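Local coordinates for probable ss-1,3-N-acetylglucosaminyltransferase (Staphylococcus aureus subsp. aureus N315, PDB 6H21), which belongs to glycosyl transferase family 2, a GT-A fold family, and is modelled with uridine-diphosphate-N-acetylglucosamine and manganese bound, at residues 37-42 against 72-77; 92-97 against 106-111; 137-142 against 171-176; 184-189 against 207-212. All blocks are in the same frame, centred on the assembly; numbering follows the deposited sequence.

Contact 1. Residues 37-42 against 72-77; sequences RTISSV and KKYKGL
The ring of Tyr-74 has the CG2 methyl of Ile-39 sitting over the centre of one face, and at its edge, in the ring plane, lies a water. The methyl makes a CH-pi contact, with Ile-39 CG2 3.7 Å from the ring centroid and 9° off its normal. On the same side of the ring plane the other arm of the isoleucine reaches out toward the CD2-CE2 bond, Ile-39 CD1 lying 3.9 Å from Tyr-74 CE2. These residues belong to the Rossmann-like half of the GT-A fold. Ile-39 is on helix 35-43, in the beta-alpha-beta crossover from strand 22-28 to strand 52-58, while Tyr-74 sits in the loop between helix 66-72 and strand 79-82. Ile-39 also packs on Met-26 and Ile-56 of the strands beneath, so the tyrosine rests on a residue already built into the hydrophobic layer of the sheet. CG2 lies opposite the backbone N of Ile-39, with CG1 beside that nitrogen (chi1 -69°), which lets both branches face the ring. At the polar end the hydroxyls of Ser-40 and Tyr-74 do not bond directly; the water joins them, 2.8 Å from Ser-40 OG, to which it donates, and 2.9 Å from Tyr-74 OH. Both hydroxyls are held by His-36 one turn earlier in the helix, Ser-40 OG on its backbone O and Tyr-74 OH on its ND1. A type I turn from Lys-72 to Lys-75 presents the tyrosine, and just beyond it Leu-77 N bonds back to Tyr-74 O at 2.8 Å.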
loop_
_atom_site.group_PDB
_atom_site.type_symbol
_atom_site.label_atom_id
_atom_site.label_comp_id
_atom_site.label_asym_id
_atom_site.label_seq_id
_atom_site.Cartn_x
_atom_site.Cartn_y
_atom_site.Cartn_z
ATOM N N ARG C 37 -29.667 39.780 20.816
ATOM C CA ARG C 37 -28.789 40.274 19.779
ATOM C C ARG C 37 -29.198 39.745 18.400
ATOM O O ARG C 37 -29.204 40.497 17.439
ATOM C CB ARG C 37 -27.344 39.862 20.061
ATOM C CG ARG C 37 -26.343 40.531 19.136
ATOM C CD ARG C 37 -24.919 40.212 19.531
ATOM N NE ARG C 37 -24.571 38.810 19.352
ATOM C CZ ARG C 37 -23.324 38.367 19.236
ATOM N NH1 ARG C 37 -22.316 39.224 19.222
ATOM N NH2 ARG C 37 -23.088 37.073 19.124
ATOM N N THR C 38 -29.502 38.446 18.317
ATOM C CA THR C 38 -29.870 37.790 17.057
ATOM C C THR C 38 -31.230 38.326 16.593
ATOM O O THR C 38 -31.403 38.638 15.420
ATOM C CB THR C 38 -29.891 36.260 17.194
ATOM O OG1 THR C 38 -28.554 35.797 17.412
ATOM C CG2 THR C 38 -30.478 35.573 15.984
ATOM N N ILE C 39 -32.185 38.434 17.523
ATOM C CA ILE C 39 -33.515 38.908 17.173
ATOM C C ILE C 39 -33.409 40.345 16.650
ATOM O O ILE C 39 -34.040 40.683 15.648
ATOM C CB ILE C 39 -34.500 38.774 18.349
ATOM C CG1 ILE C 39 -34.797 37.305 18.643
ATOM C CG2 ILE C 39 -35.782 39.553 18.074
ATOM C CD1 ILE C 39 -35.606 37.082 19.896
ATOM N N SER C 40 -32.630 41.182 17.349
ATOM C CA SER C 40 -32.435 42.583 16.962
ATOM C C SER C 40 -31.871 42.678 15.534
ATOM O O SER C 40 -32.244 43.579 14.771
ATOM C CB SER C 40 -31.553 43.295 17.952
ATOM O OG SER C 40 -32.135 43.300 19.257
ATOM N N SER C 41 -30.974 41.751 15.170
ATOM C CA SER C 41 -30.388 41.744 13.827
ATOM C C SER C 41 -31.467 41.459 12.773
ATOM O O SER C 41 -31.348 41.933 11.651
ATOM C CB SER C 41 -29.201 40.797 13.715
ATOM O OG SER C 41 -29.596 39.463 13.416
ATOM N N VAL C 42 -32.507 40.700 13.133
ATOM C CA VAL C 42 -33.608 40.422 12.197
ATOM C C VAL C 42 -34.600 41.592 12.153
ATOM O O VAL C 42 -35.139 41.917 11.088
ATOM C CB VAL C 42 -34.351 39.119 12.525
ATOM C CG1 VAL C 42 -35.494 38.876 11.544
ATOM C CG2 VAL C 42 -33.405 37.939 12.545
ATOM N N LYS C 72 -40.958 36.529 24.686
ATOM C CA LYS C 72 -42.237 37.211 25.017
ATOM C C LYS C 72 -42.112 38.739 24.929
ATOM O O LYS C 72 -43.115 39.386 24.705
ATOM C CB LYS C 72 -42.762 36.767 26.385
ATOM C CG LYS C 72 -43.270 35.321 26.409
ATOM N N LYS C 73 -40.894 39.291 25.053
ATOM C CA LYS C 73 -40.620 40.753 24.962
ATOM C C LYS C 73 -40.833 41.300 23.538
ATOM O O LYS C 73 -40.827 42.517 23.331
ATOM C CB LYS C 73 -39.184 41.080 25.395
ATOM C CG LYS C 73 -38.815 40.672 26.816
ATOM C CD LYS C 73 -39.812 41.092 27.887
ATOM C CE LYS C 73 -39.565 40.408 29.221
ATOM N NZ LYS C 73 -38.325 40.891 29.887
ATOM N N TYR C 74 -41.005 40.409 22.562
ATOM C CA TYR C 74 -41.189 40.790 21.166
ATOM C C TYR C 74 -42.592 40.401 20.674
ATOM O O TYR C 74 -42.853 40.449 19.481
ATOM C CB TYR C 74 -40.086 40.147 20.319
ATOM C CG TYR C 74 -38.692 40.597 20.677
ATOM C CD1 TYR C 74 -38.147 41.744 20.122
ATOM C CD2 TYR C 74 -37.914 39.884 21.578
ATOM C CE1 TYR C 74 -36.873 42.174 20.447
ATOM C CE2 TYR C 74 -36.636 40.302 21.917
ATOM C CZ TYR C 74 -36.113 41.448 21.342
ATOM O OH TYR C 74 -34.853 41.867 21.648
ATOM N N LYS C 75 -43.503 40.051 21.589
ATOM C CA LYS C 75 -44.846 39.643 21.196
ATOM C C LYS C 75 -45.505 40.777 20.399
ATOM O O LYS C 75 -45.380 41.971 20.727
ATOM C CB LYS C 75 -45.719 39.234 22.388
ATOM C CG LYS C 75 -46.755 38.165 22.062
ATOM N N GLY C 76 -46.151 40.390 19.299
ATOM C CA GLY C 76 -46.739 41.347 18.392
ATOM C C GLY C 76 -45.795 41.779 17.281
ATOM O O GLY C 76 -46.260 42.425 16.345
ATOM N N LEU C 77 -44.489 41.462 17.393
ATOM C CA LEU C 77 -43.475 41.838 16.375
ATOM C C LEU C 77 -42.917 40.592 15.675
ATOM O O LEU C 77 -42.190 40.707 14.693
ATOM C CB LEU C 77 -42.317 42.612 17.024
ATOM C CG LEU C 77 -42.662 43.882 17.796
ATOM C CD1 LEU C 77 -41.387 44.599 18.212
ATOM C CD2 LEU C 77 -43.554 44.807 16.986
HETATM O O HOH W 1 -34.346 44.492 20.428
#

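Contact 2. Residues 92-97 against 106-111; sequences VPRNTG and VFFLDS. With UD1 (uridine-diphosphate-N-acetylglucosamine), chain X.
Arg-94 NH2 is gripped from two directions: it donates to Asp-110 OD1 at 2.7 Å, in a salt bridge, and to O4' of the bound uridine-diphosphate-N-acetylglucosamine at 2.9 Å. The same O4' donates a hydrogen bond to Asp-110 OD2 at 2.7 Å, so arginine, aspartate and sugar hydroxyl close a ring of hydrogen bonds. Asp-110 follows strand 105-108 and, with Asp-112, is consistent with the DxD motif of GT-A enzymes; its side chain is about 4 Å from manganese. Guanidinium and carboxylate are nearly coplanar, 12° apart, and OD1 takes the N-H on its syn lone pair. A water bridges the same two side chains, accepting from Arg-94 NE and donating to Asp-110 OD1. The other terminal nitrogen, NH1, is salt-bridged to Asp-199, which also bonds the ligand. The extended arginine chain runs obliquely across Phe-108, with Arg-94 CG 3.9 Å from Phe-108 CD1, and this apolar footing joins helix 91-100 to the strand. Farther along, Ser-111 holds the ribose: its backbone N donates to O3B of the ligand at 3.0 Å, and its OG, lying between its own N and carbonyl carbon (chi1 56°), is 2.8 Å from the ligand's O2'.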
loop_
_atom_site.group_PDB
_atom_site.type_symbol
_atom_site.label_atom_id
_atom_site.label_comp_id
_atom_site.label_asym_id
_atom_site.label_seq_id
_atom_site.Cartn_x
_atom_site.Cartn_y
_atom_site.Cartn_z
ATOM N N VAL C 92 -37.025 19.366 13.543
ATOM C CA VAL C 92 -38.479 19.484 13.806
ATOM C C VAL C 92 -38.891 20.959 13.924
ATOM O O VAL C 92 -39.869 21.385 13.294
ATOM C CB VAL C 92 -38.895 18.666 15.049
ATOM C CG1 VAL C 92 -40.308 18.978 15.487
ATOM C CG2 VAL C 92 -38.740 17.168 14.807
ATOM N N PRO C 93 -38.205 21.788 14.745
ATOM C CA PRO C 93 -38.511 23.217 14.805
ATOM C C PRO C 93 -38.490 23.901 13.426
ATOM O O PRO C 93 -39.341 24.715 13.142
ATOM C CB PRO C 93 -37.427 23.833 15.708
ATOM C CG PRO C 93 -36.789 22.661 16.446
ATOM C CD PRO C 93 -37.117 21.409 15.660
ATOM N N ARG C 94 -37.513 23.567 12.582
ATOM C CA ARG C 94 -37.453 24.144 11.244
ATOM C C ARG C 94 -38.639 23.653 10.402
ATOM O O ARG C 94 -39.238 24.454 9.660
ATOM C CB ARG C 94 -36.112 23.844 10.563
ATOM C CG ARG C 94 -34.953 24.704 11.047
ATOM C CD ARG C 94 -33.659 24.238 10.412
ATOM N NE ARG C 94 -32.445 24.933 10.823
ATOM C CZ ARG C 94 -31.218 24.458 10.610
ATOM N NH1 ARG C 94 -31.082 23.259 10.069
ATOM N NH2 ARG C 94 -30.143 25.169 10.935
ATOM N N ASN C 95 -38.990 22.362 10.527
ATOM C CA ASN C 95 -40.168 21.810 9.837
ATOM C C ASN C 95 -41.426 22.555 10.300
ATOM O O ASN C 95 -42.280 22.895 9.476
ATOM C CB ASN C 95 -40.357 20.307 10.064
ATOM C CG ASN C 95 -39.395 19.434 9.286
ATOM O OD1 ASN C 95 -38.768 19.880 8.327
ATOM N ND2 ASN C 95 -39.278 18.180 9.696
ATOM N N THR C 96 -41.551 22.781 11.614
ATOM C CA THR C 96 -42.709 23.490 12.181
ATOM C C THR C 96 -42.855 24.892 11.558
ATOM O O THR C 96 -43.963 25.311 11.231
ATOM C CB THR C 96 -42.611 23.623 13.705
ATOM O OG1 THR C 96 -42.303 22.352 14.276
ATOM C CG2 THR C 96 -43.884 24.166 14.308
ATOM N N GLY C 97 -41.726 25.598 11.423
ATOM C CA GLY C 97 -41.618 26.906 10.777
ATOM C C GLY C 97 -42.058 26.900 9.321
ATOM O O GLY C 97 -42.765 27.805 8.893
ATOM N N VAL C 106 -38.330 31.474 2.225
ATOM C CA VAL C 106 -37.912 31.314 3.597
ATOM C C VAL C 106 -36.396 31.518 3.702
ATOM O O VAL C 106 -35.626 31.356 2.732
ATOM C CB VAL C 106 -38.328 29.953 4.188
ATOM C CG1 VAL C 106 -39.842 29.757 4.165
ATOM C CG2 VAL C 106 -37.605 28.794 3.521
ATOM N N PHE C 107 -35.973 31.860 4.914
ATOM C CA PHE C 107 -34.575 32.022 5.250
ATOM C C PHE C 107 -34.344 31.417 6.638
ATOM O O PHE C 107 -34.956 31.856 7.631
ATOM C CB PHE C 107 -34.157 33.493 5.201
ATOM C CG PHE C 107 -32.665 33.667 5.229
ATOM C CD1 PHE C 107 -31.928 33.273 6.333
ATOM C CD2 PHE C 107 -31.984 34.172 4.137
ATOM C CE1 PHE C 107 -30.545 33.403 6.352
ATOM C CE2 PHE C 107 -30.600 34.286 4.153
ATOM C CZ PHE C 107 -29.883 33.912 5.261
ATOM N N PHE C 108 -33.463 30.413 6.708
ATOM C CA PHE C 108 -33.144 29.775 7.977
ATOM C C PHE C 108 -32.018 30.553 8.666
ATOM O O PHE C 108 -30.934 30.759 8.120
ATOM C CB PHE C 108 -32.815 28.289 7.783
ATOM C CG PHE C 108 -33.955 27.488 7.207
ATOM C CD1 PHE C 108 -35.018 27.096 8.003
ATOM C CD2 PHE C 108 -33.984 27.159 5.863
ATOM C CE1 PHE C 108 -36.080 26.379 7.469
ATOM C CE2 PHE C 108 -35.045 26.439 5.330
ATOM C CZ PHE C 108 -36.086 26.041 6.135
ATOM N N LEU C 109 -32.307 30.973 9.896
ATOM C CA LEU C 109 -31.380 31.668 10.762
ATOM C C LEU C 109 -31.220 30.845 12.040
ATOM O O LEU C 109 -32.194 30.518 12.675
ATOM C CB LEU C 109 -31.936 33.060 11.064
ATOM C CG LEU C 109 -31.215 33.849 12.152
ATOM C CD1 LEU C 109 -29.775 34.166 11.755
ATOM C CD2 LEU C 109 -31.980 35.117 12.471
ATOM N N ASP C 110 -29.974 30.532 12.402
ATOM C CA ASP C 110 -29.703 29.896 13.687
ATOM C C ASP C 110 -29.711 30.985 14.770
ATOM O O ASP C 110 -29.350 32.150 14.504
ATOM C CB ASP C 110 -28.424 29.054 13.625
ATOM C CG ASP C 110 -28.549 27.824 12.738
ATOM O OD1 ASP C 110 -29.698 27.462 12.367
ATOM O OD2 ASP C 110 -27.501 27.221 12.432
ATOM N N SER C 111 -30.129 30.580 15.977
ATOM C CA SER C 111 -30.433 31.448 17.107
ATOM C C SER C 111 -29.183 32.134 17.680
ATOM O O SER C 111 -29.306 33.035 18.500
ATOM C CB SER C 111 -31.136 30.669 18.189
ATOM O OG SER C 111 -30.354 29.554 18.572
HETATM C "C1'" UD1 X . -24.101 23.686 13.173
HETATM C "C2'" UD1 X . -23.736 24.008 11.721
HETATM C "C3'" UD1 X . -24.825 24.876 11.092
HETATM C "C4'" UD1 X . -26.179 24.186 11.244
HETATM C "C5'" UD1 X . -26.439 23.741 12.686
HETATM C "C6'" UD1 X . -27.736 22.938 12.820
HETATM C "C7'" UD1 X . -21.327 24.133 11.201
HETATM C "C8'" UD1 X . -20.110 25.020 11.197
HETATM N "N2'" UD1 X . -22.451 24.692 11.657
HETATM O "O1'" UD1 X . -24.198 24.928 13.877
HETATM O "O3'" UD1 X . -24.529 25.109 9.706
HETATM O "O4'" UD1 X . -27.203 25.097 10.841
HETATM O "O5'" UD1 X . -25.337 22.971 13.211
HETATM O "O6'" UD1 X . -27.790 21.842 11.911
HETATM O "O7'" UD1 X . -21.286 22.981 10.804
HETATM N N1 UD1 X . -31.483 23.838 18.291
HETATM C C2 UD1 X . -32.767 23.272 18.397
HETATM N N3 UD1 X . -33.012 22.267 19.229
HETATM C C4 UD1 X . -32.049 21.768 19.995
HETATM C C5 UD1 X . -30.760 22.298 19.924
HETATM C C6 UD1 X . -30.482 23.347 19.045
HETATM O O2 UD1 X . -33.706 23.690 17.708
HETATM O O4 UD1 X . -32.348 20.831 20.770
HETATM C C1B UD1 X . -31.307 24.931 17.333
HETATM C C2B UD1 X . -30.490 26.097 17.861
HETATM O "O2'" UD1 X . -31.277 26.936 18.699
HETATM C C3B UD1 X . -30.047 26.761 16.567
HETATM C C4B UD1 X . -29.934 25.599 15.583
HETATM O O4B UD1 X . -30.626 24.482 16.163
HETATM O O3B UD1 X . -31.038 27.690 16.110
HETATM C C5B UD1 X . -28.496 25.186 15.325
HETATM O O5B UD1 X . -27.815 25.109 16.570
HETATM P PA UD1 X . -26.374 25.768 16.792
HETATM O O1A UD1 X . -26.025 25.492 18.219
HETATM O O2A UD1 X . -26.280 27.176 16.209
HETATM O O3A UD1 X . -25.510 24.798 15.885
HETATM P PB UD1 X . -24.004 25.089 15.449
HETATM O O1B UD1 X . -23.156 23.975 15.979
HETATM O O2B UD1 X . -23.579 26.524 15.727
HETATM O O HOH W 2 -32.272 27.849 11.237
#

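Contact 3. Residues 137-142 against 171-176; sequences GKYGVE and ALSVLK
Tyr-139 points its ring end-on into the loop 171-176, crossing the side chains of Leu-175 and Lys-176 at about a right angle, so that the phenol oxygen rather than a ring face does the work. Tyr-139 OH donates to Leu-175 O at 2.7 Å, approaching from above the carbonyl plane, 53° out of it. The same oxygen accepts from Lys-176 NZ at 2.9 Å. Both partners lie near the plane of the ring, at its edge, whereas Gly-137 O stands over one face. The lysine stretches out and then bends at its last torsion (chi4 61°), turning NZ back over its own loop to donate to Ala-171 O and Ser-173 O, each 2.8 Å from NZ. Three oxygens thus grip a buried ammonium, which is consistent with its staying charged. Ser-173 OG accepts from the backbone N of Leu-175 in an ST turn, and Leu-175 itself centres an inverse gamma turn. A water bridges Gly-137 O and Leu-175 O. Ser-173 and Leu-175 line the ligand pocket of this GT-A fold, and the loop that carries them, which leads into strand 177-179, is held between strand 134-142, reached through Tyr-139, and helix 198-207, on which Leu-172 and Val-174 pack.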
loop_
_atom_site.group_PDB
_atom_site.type_symbol
_atom_site.label_atom_id
_atom_site.label_comp_id
_atom_site.label_asym_id
_atom_site.label_seq_id
_atom_site.Cartn_x
_atom_site.Cartn_y
_atom_site.Cartn_z
ATOM N N GLY C 137 -26.110 34.197 0.283
ATOM C CA GLY C 137 -25.339 35.369 0.695
ATOM C C GLY C 137 -24.004 34.957 1.290
ATOM O O GLY C 137 -23.937 34.019 2.068
ATOM N N LYS C 138 -22.948 35.699 0.953
ATOM C CA LYS C 138 -21.626 35.496 1.515
ATOM C C LYS C 138 -21.692 35.464 3.045
ATOM O O LYS C 138 -22.337 36.313 3.654
ATOM C CB LYS C 138 -20.710 36.635 1.074
ATOM C CG LYS C 138 -19.283 36.567 1.591
ATOM C CD LYS C 138 -18.375 37.552 0.886
ATOM C CE LYS C 138 -17.037 37.670 1.574
ATOM N NZ LYS C 138 -16.186 38.686 0.918
ATOM N N TYR C 139 -20.975 34.508 3.641
ATOM C CA TYR C 139 -20.892 34.335 5.089
ATOM C C TYR C 139 -19.747 35.196 5.627
ATOM O O TYR C 139 -18.702 35.341 4.980
ATOM C CB TYR C 139 -20.698 32.860 5.450
ATOM C CG TYR C 139 -21.840 31.996 4.983
ATOM C CD1 TYR C 139 -23.088 32.102 5.576
ATOM C CD2 TYR C 139 -21.699 31.112 3.928
ATOM C CE1 TYR C 139 -24.173 31.368 5.123
ATOM C CE2 TYR C 139 -22.771 30.361 3.472
ATOM C CZ TYR C 139 -24.015 30.494 4.064
ATOM O OH TYR C 139 -25.084 29.760 3.635
ATOM N N GLY C 140 -19.987 35.801 6.792
ATOM C CA GLY C 140 -18.935 36.286 7.652
ATOM C C GLY C 140 -18.766 35.380 8.857
ATOM O O GLY C 140 -19.501 34.408 9.017
ATOM N N VAL C 141 -17.815 35.742 9.722
ATOM C CA VAL C 141 -17.543 34.994 10.934
ATOM C C VAL C 141 -17.275 35.946 12.113
ATOM O O VAL C 141 -16.696 37.031 11.964
ATOM C CB VAL C 141 -16.380 34.010 10.709
ATOM C CG1 VAL C 141 -15.023 34.705 10.805
ATOM C CG2 VAL C 141 -16.464 32.851 11.688
ATOM N N GLU C 142 -17.734 35.521 13.294
ATOM C CA GLU C 142 -17.403 36.135 14.575
ATOM C C GLU C 142 -16.727 35.069 15.449
ATOM O O GLU C 142 -17.320 34.003 15.736
ATOM C CB GLU C 142 -18.650 36.672 15.278
ATOM C CG GLU C 142 -18.324 37.599 16.436
ATOM C CD GLU C 142 -19.407 37.723 17.492
ATOM O OE1 GLU C 142 -19.690 36.709 18.150
ATOM O OE2 GLU C 142 -19.977 38.823 17.643
ATOM N N ALA C 171 -20.865 24.146 0.332
ATOM C CA ALA C 171 -21.612 25.195 1.014
ATOM C C ALA C 171 -23.076 24.755 1.155
ATOM O O ALA C 171 -23.992 25.370 0.622
ATOM C CB ALA C 171 -21.482 26.492 0.243
ATOM N N LEU C 172 -23.279 23.687 1.919
ATOM C CA LEU C 172 -24.524 22.967 1.946
ATOM C C LEU C 172 -25.331 23.247 3.221
ATOM O O LEU C 172 -26.346 22.575 3.458
ATOM C CB LEU C 172 -24.198 21.479 1.816
ATOM C CG LEU C 172 -23.805 21.014 0.423
ATOM C CD1 LEU C 172 -23.505 19.526 0.445
ATOM C CD2 LEU C 172 -24.870 21.342 -0.609
ATOM N N SER C 173 -24.959 24.259 4.005
ATOM C CA SER C 173 -25.816 24.689 5.135
ATOM C C SER C 173 -27.145 25.196 4.565
ATOM O O SER C 173 -27.220 25.584 3.403
ATOM C CB SER C 173 -25.167 25.751 5.994
ATOM O OG SER C 173 -25.344 27.046 5.437
ATOM N N VAL C 174 -28.176 25.232 5.407
ATOM C CA VAL C 174 -29.460 25.777 5.021
ATOM C C VAL C 174 -29.549 27.273 5.361
ATOM O O VAL C 174 -30.661 27.844 5.305
ATOM C CB VAL C 174 -30.605 24.988 5.675
ATOM C CG1 VAL C 174 -30.546 23.527 5.262
ATOM C CG2 VAL C 174 -30.596 25.142 7.186
ATOM N N LEU C 175 -28.407 27.919 5.658
ATOM C CA LEU C 175 -28.409 29.329 6.071
ATOM C C LEU C 175 -28.380 30.239 4.827
ATOM O O LEU C 175 -27.398 30.924 4.515
ATOM C CB LEU C 175 -27.245 29.559 7.033
ATOM C CG LEU C 175 -27.177 28.549 8.179
ATOM C CD1 LEU C 175 -25.947 28.780 9.028
ATOM C CD2 LEU C 175 -28.442 28.591 9.040
ATOM N N LYS C 176 -29.523 30.230 4.139
ATOM C CA LYS C 176 -29.691 30.671 2.763
ATOM C C LYS C 176 -31.162 31.042 2.546
ATOM O O LYS C 176 -32.015 30.728 3.381
ATOM C CB LYS C 176 -29.317 29.531 1.808
ATOM C CG LYS C 176 -27.855 29.093 1.842
ATOM C CD LYS C 176 -27.583 27.867 1.010
ATOM C CE LYS C 176 -26.108 27.561 0.849
ATOM N NZ LYS C 176 -25.422 27.305 2.143
HETATM O O HOH W 3 -26.466 32.981 2.864
#

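Contact 4. Residues 184-189 against 207-212; sequences DKNKIK and LMNSKN
Leu-207 and Met-208 start the type I turn that swings Asn-209 against Asn-186. Leu-207 closes it through a weak bond from Ser-210 N to its O at 3.3 Å. At Asn-209 the contact is made: its side chain and that of Asn-186 slide past each other in opposite directions, with amide planes 33° apart. The two carbonyl oxygens, Asn-209 OD1 and Asn-186 OD1, come to 3.4 Å, but both are acceptors and no hydrogen bond forms. The rest is loose van der Waals contact, with Asn-209 CB 3.9 Å from Asn-186 ND2. Each ND2 is turned back on its own helix, Asn-209 to Glu-205 O and Asn-186 to Val-182 O. The pair meets where two helices of the GT-A domain run out, 198-207 and 180-185. The latter finishes in a Schellman motif: Lys-187 has positive phi (55°), and its N reaches Asp-184 O at 3.2 Å. Beyond it, Ile-188 packs on Phe-202 and Glu-205 of helix 198-207. Past Asn-209 the chain of 207-212 runs on through Ser-210 toward strand 213-216, and Lys-211 N and Asn-212 N both donate to the carboxylate oxygen OD2 of Asp-133.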
loop_
_atom_site.group_PDB
_atom_site.type_symbol
_atom_site.label_atom_id
_atom_site.label_comp_id
_atom_site.label_asym_id
_atom_site.label_seq_id
_atom_site.Cartn_x
_atom_site.Cartn_y
_atom_site.Cartn_z
ATOM N N ASP C 184 -42.682 23.288 -0.940
ATOM C CA ASP C 184 -44.095 22.831 -0.790
ATOM C C ASP C 184 -44.441 21.734 -1.816
ATOM O O ASP C 184 -44.901 20.641 -1.443
ATOM C CB ASP C 184 -45.088 23.987 -0.928
ATOM C CG ASP C 184 -44.959 25.047 0.152
ATOM O OD1 ASP C 184 -44.338 24.754 1.193
ATOM O OD2 ASP C 184 -45.471 26.165 -0.061
ATOM N N LYS C 185 -44.213 22.034 -3.101
ATOM C CA LYS C 185 -44.549 21.154 -4.217
ATOM C C LYS C 185 -43.834 19.806 -4.066
ATOM O O LYS C 185 -44.399 18.775 -4.398
ATOM C CB LYS C 185 -44.156 21.802 -5.550
ATOM C CG LYS C 185 -44.988 23.004 -5.974
ATOM C CD LYS C 185 -44.379 23.753 -7.149
ATOM C CE LYS C 185 -45.254 24.864 -7.689
ATOM N NZ LYS C 185 -45.086 25.016 -9.155
ATOM N N ASN C 186 -42.591 19.830 -3.562
ATOM C CA ASN C 186 -41.718 18.651 -3.530
ATOM C C ASN C 186 -41.744 17.986 -2.147
ATOM O O ASN C 186 -41.047 16.999 -1.938
ATOM C CB ASN C 186 -40.299 19.019 -3.967
ATOM C CG ASN C 186 -40.265 19.465 -5.414
ATOM O OD1 ASN C 186 -40.443 18.648 -6.309
ATOM N ND2 ASN C 186 -40.101 20.753 -5.661
ATOM N N LYS C 187 -42.547 18.529 -1.224
ATOM C CA LYS C 187 -42.733 17.992 0.136
ATOM C C LYS C 187 -41.376 17.854 0.841
ATOM O O LYS C 187 -41.096 16.847 1.511
ATOM C CB LYS C 187 -43.478 16.654 0.074
ATOM C CG LYS C 187 -44.872 16.724 -0.535
ATOM N N ILE C 188 -40.520 18.871 0.698
ATOM C CA ILE C 188 -39.181 18.793 1.285
ATOM C C ILE C 188 -39.241 19.146 2.778
ATOM O O ILE C 188 -39.635 20.240 3.175
ATOM C CB ILE C 188 -38.156 19.654 0.535
ATOM C CG1 ILE C 188 -38.122 19.329 -0.961
ATOM C CG2 ILE C 188 -36.790 19.463 1.173
ATOM C CD1 ILE C 188 -37.382 20.345 -1.799
ATOM N N LYS C 189 -38.818 18.186 3.603
ATOM C CA LYS C 189 -38.768 18.346 5.030
ATOM C C LYS C 189 -37.375 17.947 5.498
ATOM O O LYS C 189 -36.691 17.167 4.826
ATOM C CB LYS C 189 -39.812 17.471 5.730
ATOM C CG LYS C 189 -41.245 17.644 5.242
ATOM N N LEU C 207 -31.674 21.427 -4.182
ATOM C CA LEU C 207 -30.855 21.646 -5.415
ATOM C C LEU C 207 -31.317 20.723 -6.557
ATOM O O LEU C 207 -31.370 21.137 -7.703
ATOM C CB LEU C 207 -29.367 21.405 -5.107
ATOM C CG LEU C 207 -28.670 22.468 -4.259
ATOM C CD1 LEU C 207 -27.291 21.988 -3.828
ATOM C CD2 LEU C 207 -28.566 23.788 -5.009
ATOM N N MET C 208 -31.647 19.472 -6.223
ATOM C CA MET C 208 -31.984 18.442 -7.182
ATOM C C MET C 208 -33.419 18.644 -7.719
ATOM O O MET C 208 -33.815 18.009 -8.695
ATOM C CB MET C 208 -31.862 17.061 -6.528
ATOM C CG MET C 208 -30.411 16.647 -6.179
ATOM S SD MET C 208 -29.282 16.732 -7.593
ATOM C CE MET C 208 -28.369 18.238 -7.270
ATOM N N ASN C 209 -34.179 19.548 -7.103
ATOM C CA ASN C 209 -35.545 19.844 -7.515
ATOM C C ASN C 209 -35.661 21.302 -7.974
ATOM O O ASN C 209 -36.737 21.786 -8.137
ATOM C CB ASN C 209 -36.514 19.535 -6.378
ATOM C CG ASN C 209 -36.698 18.044 -6.232
ATOM O OD1 ASN C 209 -37.372 17.432 -7.060
ATOM N ND2 ASN C 209 -36.058 17.448 -5.239
ATOM N N SER C 210 -34.542 21.983 -8.226
ATOM C CA SER C 210 -34.615 23.382 -8.663
ATOM C C SER C 210 -33.500 23.657 -9.673
ATOM O O SER C 210 -32.581 22.866 -9.794
ATOM C CB SER C 210 -34.552 24.320 -7.485
ATOM O OG SER C 210 -33.306 24.199 -6.813
ATOM N N LYS C 211 -33.619 24.771 -10.400
ATOM C CA LYS C 211 -32.759 25.050 -11.558
ATOM C C LYS C 211 -31.889 26.295 -11.316
ATOM O O LYS C 211 -30.741 26.325 -11.721
ATOM C CB LYS C 211 -33.615 25.215 -12.820
ATOM N N ASN C 212 -32.449 27.307 -10.653
ATOM C CA ASN C 212 -31.924 28.651 -10.674
ATOM C C ASN C 212 -31.328 28.992 -9.310
ATOM O O ASN C 212 -32.062 29.168 -8.329
ATOM C CB ASN C 212 -33.028 29.649 -11.043
ATOM C CG ASN C 212 -33.489 29.501 -12.479
ATOM O OD1 ASN C 212 -32.839 28.832 -13.277
ATOM N ND2 ASN C 212 -34.600 30.136 -12.819
#

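Contacts 2 and 3 are buried and line the ligand pocket; contact 1 is partly buried and contact 4 lies at the surface. The chemistry follows: charged and hydroxyl groups tightly bonded in 2 and 3, a methyl on a ring in 1, and two amides without a mutual bond in 4. Contacts 2 and 3 reach the same sheet, Phe-108 packing on Val-174 and Leu-175. Contact 1 is tied to contact 2 by Thr-38 OG1 on Ser-111 O and to contact 3 by the salt bridge of Arg-37 and Glu-142. Helix 198-207 serves both 3 and 4, where Leu-172 meets Leu-207, whereas contacts 1 and 4 stay about 20 Å apart at their nearest atoms.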